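Ribosome maturation protein SDO1 homolog (Methanothermobacter thermautotrophicus, PDB 2WBM) probably binds RNA and takes part in ribosome maturation, as an archaeal homologue of the Shwachman-Bodian-Diamond syndrome protein. Local coordinates at residues Lys78-Glu81 with Glu82-Arg85; Phe88-Asp92 with Pro93-Thr97; Arg31-His35 with Gly36-Glu40. All blocks are in the same frame, centred on the assembly; numbering follows the deposited sequence.

Contact 1: Lys78-Glu81 with Glu82-Arg85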
loop_
_atom_site.group_PDB
_atom_site.type_symbol
_atom_site.label_atom_id
_atom_site.label_comp_id
_atom_site.label_asym_id
_atom_site.label_seq_id
_atom_site.Cartn_x
_atom_site.Cartn_y
_atom_site.Cartn_z
ATOM N N LYS A 78 -19.215 -15.040 23.921
ATOM C CA LYS A 78 -19.950 -14.600 22.747
ATOM C C LYS A 78 -21.270 -13.925 23.044
ATOM O O LYS A 78 -21.903 -14.187 24.070
ATOM C CB LYS A 78 -20.201 -15.781 21.793
ATOM C CG LYS A 78 -18.950 -16.319 21.144
ATOM C CD LYS A 78 -19.194 -17.805 20.891
ATOM C CE LYS A 78 -18.174 -18.333 19.969
ATOM N NZ LYS A 78 -17.995 -19.758 20.227
ATOM N N ALA A 79 -21.667 -13.039 22.141
ATOM C CA ALA A 79 -22.861 -12.229 22.341
ATOM C C ALA A 79 -24.148 -13.017 22.158
ATOM O O ALA A 79 -24.235 -13.904 21.300
ATOM C CB ALA A 79 -22.846 -11.006 21.417
ATOM N N SER A 80 -25.154 -12.669 22.956
ATOM C CA SER A 80 -26.476 -13.269 22.809
ATOM C C SER A 80 -27.181 -12.690 21.588
ATOM O O SER A 80 -26.998 -11.527 21.204
ATOM C CB SER A 80 -27.337 -13.051 24.059
ATOM O OG SER A 80 -27.820 -11.719 24.145
ATOM N N GLU A 81 -28.033 -13.501 20.992
ATOM C CA GLU A 81 -28.828 -13.000 19.898
ATOM C C GLU A 81 -29.732 -11.844 20.369
ATOM O O GLU A 81 -29.893 -10.857 19.651
ATOM C CB GLU A 81 -29.524 -14.176 19.204
ATOM C CG GLU A 81 -28.393 -15.041 18.560
ATOM C CD GLU A 81 -28.841 -16.210 17.718
ATOM O OE1 GLU A 81 -30.045 -16.573 17.732
ATOM O OE2 GLU A 81 -27.952 -16.773 17.037
ATOM N N GLU A 82 -30.226 -11.916 21.607
ATOM C CA GLU A 82 -31.093 -10.882 22.155
ATOM C C GLU A 82 -30.356 -9.542 22.260
ATOM O O GLU A 82 -30.894 -8.496 21.895
ATOM C CB GLU A 82 -31.617 -11.318 23.525
ATOM C CG GLU A 82 -32.626 -10.380 24.164
ATOM C CD GLU A 82 -33.058 -10.873 25.527
ATOM O OE1 GLU A 82 -32.588 -11.955 25.949
ATOM O OE2 GLU A 82 -33.857 -10.180 26.180
ATOM N N ALA A 83 -29.128 -9.582 22.776
ATOM C CA ALA A 83 -28.324 -8.358 22.917
ATOM C C ALA A 83 -28.027 -7.719 21.552
ATOM O O ALA A 83 -28.097 -6.490 21.403
ATOM C CB ALA A 83 -27.019 -8.636 23.665
ATOM N N MET A 84 -27.717 -8.552 20.560
ATOM C CA MET A 84 -27.461 -8.031 19.213
ATOM C C MET A 84 -28.699 -7.403 18.611
ATOM O O MET A 84 -28.606 -6.341 17.999
ATOM C CB MET A 84 -26.880 -9.108 18.298
ATOM C CG MET A 84 -25.440 -9.441 18.644
ATOM S SD MET A 84 -24.738 -10.626 17.482
ATOM C CE MET A 84 -25.587 -12.146 17.875
ATOM N N ARG A 85 -29.856 -8.039 18.803
ATOM C CA ARG A 85 -31.120 -7.482 18.311
ATOM C C ARG A 85 -31.417 -6.146 18.993
ATOM O O ARG A 85 -31.915 -5.222 18.357
ATOM C CB ARG A 85 -32.285 -8.459 18.513
ATOM C CG ARG A 85 -32.262 -9.661 17.570
ATOM C CD ARG A 85 -33.552 -10.485 17.644
ATOM N NE ARG A 85 -33.776 -11.055 18.978
ATOM C CZ ARG A 85 -33.474 -12.305 19.333
ATOM N NH1 ARG A 85 -32.929 -13.144 18.453
ATOM N NH2 ARG A 85 -33.717 -12.716 20.577
HETATM O O HOH W 1 -32.277 -15.739 18.878
#
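Glu-81 and Arg-85, one helical turn apart on helix 81-88, have their charged ends linked by a single water, while the arginine chain also packs on the glutamate. That water donates to Glu-81 OE1 at 2.6 Å and accepts from Arg-85 NH1 at 2.7 Å, lying in the plane of the guanidinium at its edge. The charged atoms themselves stay beyond salt-bridge range, Glu-81 OE1 to Arg-85 NH1 being 4.5 Å, so the water carries the link between the opposite charges. Arg-85 bends at its third torsion (chi3 -62°), which folds the guanidinium back over the first turn: the carbonyl oxygen of Glu-81 lies over the centre of one face, and NH1 packs on Glu-81 CB. The same carbonyl oxygen accepts the helical bond from Arg-85 N at 2.9 Å.

Ser-80 is the N-cap. Its OG turns in between its own backbone N and carbonyl carbon (chi1 75°) and accepts from Ala-83 N at 2.9 Å, satisfying an amide of the first turn that has no earlier helical carbonyl to use. Its carbonyl takes the next bond, from Met-84 N at 3.1 Å.

Met-84, the buried member, reaches back towards the cap. Its CG lies 4.1 Å from Ala-79 CB, and the bend at chi3 brings CE beside Ser-80 O and across Glu-81 CG. The contact thus starts helix 81-88 just after the short strand 77-78. Ala-79 and Met-84 both pack on Phe-39 of strand 37-43, Met-84 also touches Val-69, and Glu-81 reaches Ala-91 in the loop leading to helix 93-103.

Contact 2: Phe88-Asp92 with Pro93-Thr97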
loop_
_atom_site.group_PDB
_atom_site.type_symbol
_atom_site.label_atom_id
_atom_site.label_comp_id
_atom_site.label_asym_id
_atom_site.label_seq_id
_atom_site.Cartn_x
_atom_site.Cartn_y
_atom_site.Cartn_z
ATOM N N PHE A 88 -28.310 -3.719 17.454
ATOM C CA PHE A 88 -28.157 -3.647 15.997
ATOM C C PHE A 88 -29.455 -3.893 15.218
ATOM O O PHE A 88 -29.503 -3.657 14.005
ATOM C CB PHE A 88 -27.082 -4.646 15.534
ATOM C CG PHE A 88 -25.739 -4.414 16.148
ATOM C CD1 PHE A 88 -24.854 -3.502 15.583
ATOM C CD2 PHE A 88 -25.343 -5.132 17.278
ATOM C CE1 PHE A 88 -23.583 -3.292 16.151
ATOM C CE2 PHE A 88 -24.067 -4.928 17.866
ATOM C CZ PHE A 88 -23.192 -4.004 17.304
ATOM N N GLU A 89 -30.502 -4.347 15.908
ATOM C CA GLU A 89 -31.787 -4.740 15.270
ATOM C C GLU A 89 -31.643 -5.964 14.345
ATOM O O GLU A 89 -32.487 -6.215 13.491
ATOM C CB GLU A 89 -32.461 -3.558 14.549
ATOM C CG GLU A 89 -33.112 -2.562 15.494
ATOM C CD GLU A 89 -33.648 -1.336 14.775
ATOM O OE1 GLU A 89 -34.786 -1.388 14.259
ATOM O OE2 GLU A 89 -32.928 -0.314 14.737
ATOM N N THR A 90 -30.571 -6.718 14.554
ATOM C CA THR A 90 -30.297 -7.958 13.837
ATOM C C THR A 90 -29.357 -8.822 14.680
ATOM O O THR A 90 -28.528 -8.298 15.434
ATOM C CB THR A 90 -29.692 -7.691 12.426
ATOM O OG1 THR A 90 -29.340 -8.929 11.801
ATOM C CG2 THR A 90 -28.458 -6.793 12.498
ATOM N N ALA A 91 -29.491 -10.143 14.565
ATOM C CA ALA A 91 -28.553 -11.052 15.230
ATOM C C ALA A 91 -27.643 -11.755 14.215
ATOM O O ALA A 91 -26.860 -12.638 14.582
ATOM C CB ALA A 91 -29.295 -12.075 16.099
ATOM N N ASP A 92 -27.742 -11.341 12.949
ATOM C CA ASP A 92 -26.918 -11.880 11.875
ATOM C C ASP A 92 -25.505 -11.299 11.948
ATOM O O ASP A 92 -25.324 -10.097 11.736
ATOM C CB ASP A 92 -27.560 -11.553 10.515
ATOM C CG ASP A 92 -26.848 -12.235 9.343
ATOM O OD1 ASP A 92 -25.683 -12.663 9.497
ATOM O OD2 ASP A 92 -27.466 -12.346 8.266
ATOM N N PRO A 93 -24.494 -12.141 12.234
ATOM C CA PRO A 93 -23.099 -11.640 12.302
ATOM C C PRO A 93 -22.634 -10.925 11.029
ATOM O O PRO A 93 -21.788 -10.035 11.110
ATOM C CB PRO A 93 -22.280 -12.918 12.498
ATOM C CG PRO A 93 -23.220 -13.829 13.229
ATOM C CD PRO A 93 -24.563 -13.584 12.544
ATOM N N LEU A 94 -23.183 -11.304 9.872
ATOM C CA LEU A 94 -22.794 -10.658 8.614
ATOM C C LEU A 94 -23.449 -9.279 8.467
ATOM O O LEU A 94 -23.026 -8.476 7.640
ATOM C CB LEU A 94 -23.102 -11.557 7.405
ATOM C CG LEU A 94 -22.322 -12.891 7.398
ATOM C CD1 LEU A 94 -22.676 -13.772 6.209
ATOM C CD2 LEU A 94 -20.797 -12.667 7.466
ATOM N N GLU A 95 -24.479 -9.020 9.268
ATOM C CA GLU A 95 -25.141 -7.711 9.257
ATOM C C GLU A 95 -24.631 -6.848 10.413
ATOM O O GLU A 95 -24.586 -5.623 10.309
ATOM C CB GLU A 95 -26.668 -7.853 9.288
ATOM C CG GLU A 95 -27.253 -8.449 8.000
ATOM C CD GLU A 95 -28.756 -8.690 8.055
ATOM O OE1 GLU A 95 -29.378 -8.485 9.120
ATOM O OE2 GLU A 95 -29.330 -9.092 7.017
ATOM N N VAL A 96 -24.235 -7.486 11.506
ATOM C CA VAL A 96 -23.667 -6.760 12.641
ATOM C C VAL A 96 -22.247 -6.263 12.332
ATOM O O VAL A 96 -21.880 -5.131 12.668
ATOM C CB VAL A 96 -23.685 -7.630 13.917
ATOM C CG1 VAL A 96 -22.872 -6.972 15.049
ATOM C CG2 VAL A 96 -25.126 -7.880 14.357
ATOM N N THR A 97 -21.450 -7.127 11.710
ATOM C CA THR A 97 -20.031 -6.833 11.486
ATOM C C THR A 97 -19.746 -5.518 10.717
ATOM O O THR A 97 -18.845 -4.768 11.124
ATOM C CB THR A 97 -19.311 -8.042 10.848
ATOM O OG1 THR A 97 -19.301 -9.123 11.785
ATOM C CG2 THR A 97 -17.886 -7.684 10.454
HETATM O O HOH W 2 -30.136 -12.011 8.241
#
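Thr-90 OG1 works in both directions: it donates to Glu-95 OE1 at 2.7 Å and accepts from Asp-92 N, the second bond closing an ST turn just ahead of the N-cap of helix 93-103. With OG1 anti to the backbone N (chi1 175°), the hydroxyl lies between the amide and the carboxylate, meeting OE1 on its anti side.

Asp-92 is the N-cap. Its OD1 accepts from Leu-94 N at 2.9 Å, approached from above the carboxylate plane, while its carbonyl oxygen takes two amides, Glu-95 N from well above the carbonyl plane and Val-96 N almost head-on. Asp-92 OD2 and Glu-95 OE2 come within 4.0 Å, a pairing of like charges probably eased by a water that donates to OD2 and, weakly, to OE2.

Before the cap, Glu-89, the first residue past helix 81-88, has positive phi (65°), and the chain then turns, bringing helix 93-103 against Phe-88. The Phe-88 ring also meets Phe-39 edge-to-face and touches Val-99 and Ile-100. Val-96 CG2 rests on Thr-90 O, and its other methyl, CG1, makes a CH-pi contact over the Phe-88 face, 3.6 Å from the centroid and 8° off the normal.

Contact 3: Arg31-His35 with Gly36-Glu40; sequences RLESH and GERFE
Strands 31-34 and 37-40 form an antiparallel beta hairpin closed by a type I' turn from Ser-34 to Glu-37, their axes 4.6 Å apart at the nearest point. Leu-32 with Phe-39 and Ser-34 with Glu-37 are the hydrogen-bonded pairs; at the turn Ser-34 N reaches Glu-37 O at 2.9 Å. His-35 and Gly-36 occupy the two turn positions, both with positive phi.

The face bearing Arg-31, Glu-33, Arg-38 and Glu-40 carries a charged network. Arg-31 runs beside Glu-40 and bends at chi3 (-71°), bringing NE to Glu-40 OE2 at 2.7 Å in a salt bridge; NH2 adds a weaker bond to the same oxygen. At the next non-hydrogen-bonded pair towards the turn, Glu-33 and Arg-38 lie side by side, with their CG atoms 3.5 Å apart, and Arg-38 NE bridges to Glu-33 OE2 at 2.9 Å. Both carboxylate oxygens are met from above their planes.

Between the two bridges the guanidinium groups of Arg-31 and Arg-38 stack, centres 3.6 Å apart and planes inclined by 17°. Arg-31 NH1 lies over the centre of the Arg-38 group. On the other face of the sheet Phe-39 presents its ring edge to Leu-32 O and, with Leu-32, packs on helices 81-88 and 93-103.

Glu-40 OE1 is held by Ala-73 N, which probably helps set the carboxylate in place for Arg-31. Each arginine in the stack thus has its own glutamate, and the two carboxylates probably balance the charge of the stacked guanidinium groups, letting them lie face to face.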
loop_
_atom_site.group_PDB
_atom_site.type_symbol
_atom_site.label_atom_id
_atom_site.label_comp_id
_atom_site.label_asym_id
_atom_site.label_seq_id
_atom_site.Cartn_x
_atom_site.Cartn_y
_atom_site.Cartn_z
ATOM N N ARG A 31 -14.059 -3.477 17.608
ATOM C CA ARG A 31 -14.883 -3.374 18.809
ATOM C C ARG A 31 -15.872 -2.222 18.670
ATOM O O ARG A 31 -15.511 -1.141 18.202
ATOM C CB ARG A 31 -13.966 -3.075 20.007
ATOM C CG ARG A 31 -14.704 -2.783 21.298
ATOM C CD ARG A 31 -13.736 -2.411 22.374
ATOM N NE ARG A 31 -12.941 -3.558 22.821
ATOM C CZ ARG A 31 -11.841 -3.470 23.573
ATOM N NH1 ARG A 31 -11.374 -2.287 23.997
ATOM N NH2 ARG A 31 -11.212 -4.582 23.940
ATOM N N LEU A 32 -17.114 -2.449 19.089
ATOM C CA LEU A 32 -18.080 -1.384 19.198
ATOM C C LEU A 32 -18.747 -1.478 20.567
ATOM O O LEU A 32 -19.193 -2.566 20.955
ATOM C CB LEU A 32 -19.122 -1.514 18.086
ATOM C CG LEU A 32 -20.222 -0.439 18.092
ATOM C CD1 LEU A 32 -19.645 0.952 17.932
ATOM C CD2 LEU A 32 -21.211 -0.724 16.950
ATOM N N GLU A 33 -18.811 -0.356 21.282
ATOM C CA GLU A 33 -19.477 -0.295 22.595
ATOM C C GLU A 33 -20.808 0.419 22.502
ATOM O O GLU A 33 -20.888 1.512 21.938
ATOM C CB GLU A 33 -18.615 0.437 23.627
ATOM C CG GLU A 33 -17.313 -0.245 23.919
ATOM C CD GLU A 33 -16.636 0.278 25.172
ATOM O OE1 GLU A 33 -17.217 1.138 25.877
ATOM O OE2 GLU A 33 -15.510 -0.177 25.449
ATOM N N SER A 34 -21.845 -0.179 23.082
ATOM C CA SER A 34 -23.136 0.492 23.218
ATOM C C SER A 34 -23.562 0.417 24.673
ATOM O O SER A 34 -23.713 -0.683 25.238
ATOM C CB SER A 34 -24.195 -0.172 22.313
ATOM O OG SER A 34 -25.488 0.359 22.578
ATOM N N HIS A 35 -23.737 1.585 25.274
ATOM C CA HIS A 35 -24.124 1.704 26.676
ATOM C C HIS A 35 -23.286 0.808 27.613
ATOM O O HIS A 35 -23.821 0.170 28.516
ATOM C CB HIS A 35 -25.623 1.431 26.820
ATOM C CG HIS A 35 -26.484 2.473 26.175
ATOM N ND1 HIS A 35 -27.200 2.239 25.020
ATOM C CD2 HIS A 35 -26.724 3.762 26.511
ATOM C CE1 HIS A 35 -27.855 3.335 24.682
ATOM N NE2 HIS A 35 -27.581 4.273 25.568
ATOM N N GLY A 36 -21.978 0.765 27.368
ATOM C CA GLY A 36 -21.039 0.059 28.233
ATOM C C GLY A 36 -20.872 -1.412 27.874
ATOM O O GLY A 36 -20.077 -2.108 28.500
ATOM N N GLU A 37 -21.612 -1.886 26.872
ATOM C CA GLU A 37 -21.492 -3.273 26.424
ATOM C C GLU A 37 -20.666 -3.376 25.143
ATOM O O GLU A 37 -21.017 -2.766 24.132
ATOM C CB GLU A 37 -22.883 -3.900 26.208
ATOM C CG GLU A 37 -23.729 -4.004 27.477
ATOM C CD GLU A 37 -23.248 -5.104 28.451
ATOM O OE1 GLU A 37 -22.216 -5.748 28.172
ATOM O OE2 GLU A 37 -23.909 -5.312 29.497
ATOM N N ARG A 38 -19.588 -4.166 25.178
ATOM C CA ARG A 38 -18.760 -4.415 23.998
ATOM C C ARG A 38 -19.236 -5.566 23.113
ATOM O O ARG A 38 -19.710 -6.597 23.592
ATOM C CB ARG A 38 -17.317 -4.710 24.388
ATOM C CG ARG A 38 -16.623 -3.540 25.014
ATOM C CD ARG A 38 -15.270 -3.934 25.493
ATOM N NE ARG A 38 -14.645 -2.818 26.184
ATOM C CZ ARG A 38 -13.444 -2.859 26.749
ATOM N NH1 ARG A 38 -12.722 -3.974 26.707
ATOM N NH2 ARG A 38 -12.974 -1.788 27.363
ATOM N N PHE A 39 -19.115 -5.334 21.820
ATOM C CA PHE A 39 -19.347 -6.305 20.765
ATOM C C PHE A 39 -18.091 -6.274 19.914
ATOM O O PHE A 39 -17.617 -5.191 19.507
ATOM C CB PHE A 39 -20.563 -5.914 19.920
ATOM C CG PHE A 39 -21.869 -5.920 20.674
ATOM C CD1 PHE A 39 -22.696 -7.048 20.654
ATOM C CD2 PHE A 39 -22.285 -4.789 21.386
ATOM C CE1 PHE A 39 -23.915 -7.056 21.327
ATOM C CE2 PHE A 39 -23.487 -4.777 22.087
ATOM C CZ PHE A 39 -24.329 -5.914 22.054
ATOM N N GLU A 40 -17.523 -7.449 19.670
ATOM C CA GLU A 40 -16.213 -7.557 19.042
ATOM C C GLU A 40 -16.232 -8.637 17.985
ATOM O O GLU A 40 -16.906 -9.667 18.148
ATOM C CB GLU A 40 -15.141 -7.911 20.064
ATOM C CG GLU A 40 -14.953 -6.788 21.122
ATOM C CD GLU A 40 -13.912 -7.074 22.169
ATOM O OE1 GLU A 40 -13.291 -8.169 22.170
ATOM O OE2 GLU A 40 -13.717 -6.174 23.019
#

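How the contacts relate
All three contacts lie in the SBDS N-terminal domain and meet round one hydrophobic cluster. Contact 3 supplies the sheet side: Phe-39 touches Met-84 of contact 1, CE1 to CG at 3.9 Å, while Leu-32 CD2 comes within 3.6 Å of Phe-88 CE1 in contact 2. Contacts 1 and 2, centres about 9 Å apart, cap successive helices, 81-88 and 93-103. They join where Met-84 CB packs on Thr-90 O at 3.4 Å and Glu-81 CB on Ala-91 CB at 3.8 Å. The centre of contact 3 lies about 11 Å from that of contact 1 and about 13 Å from that of contact 2.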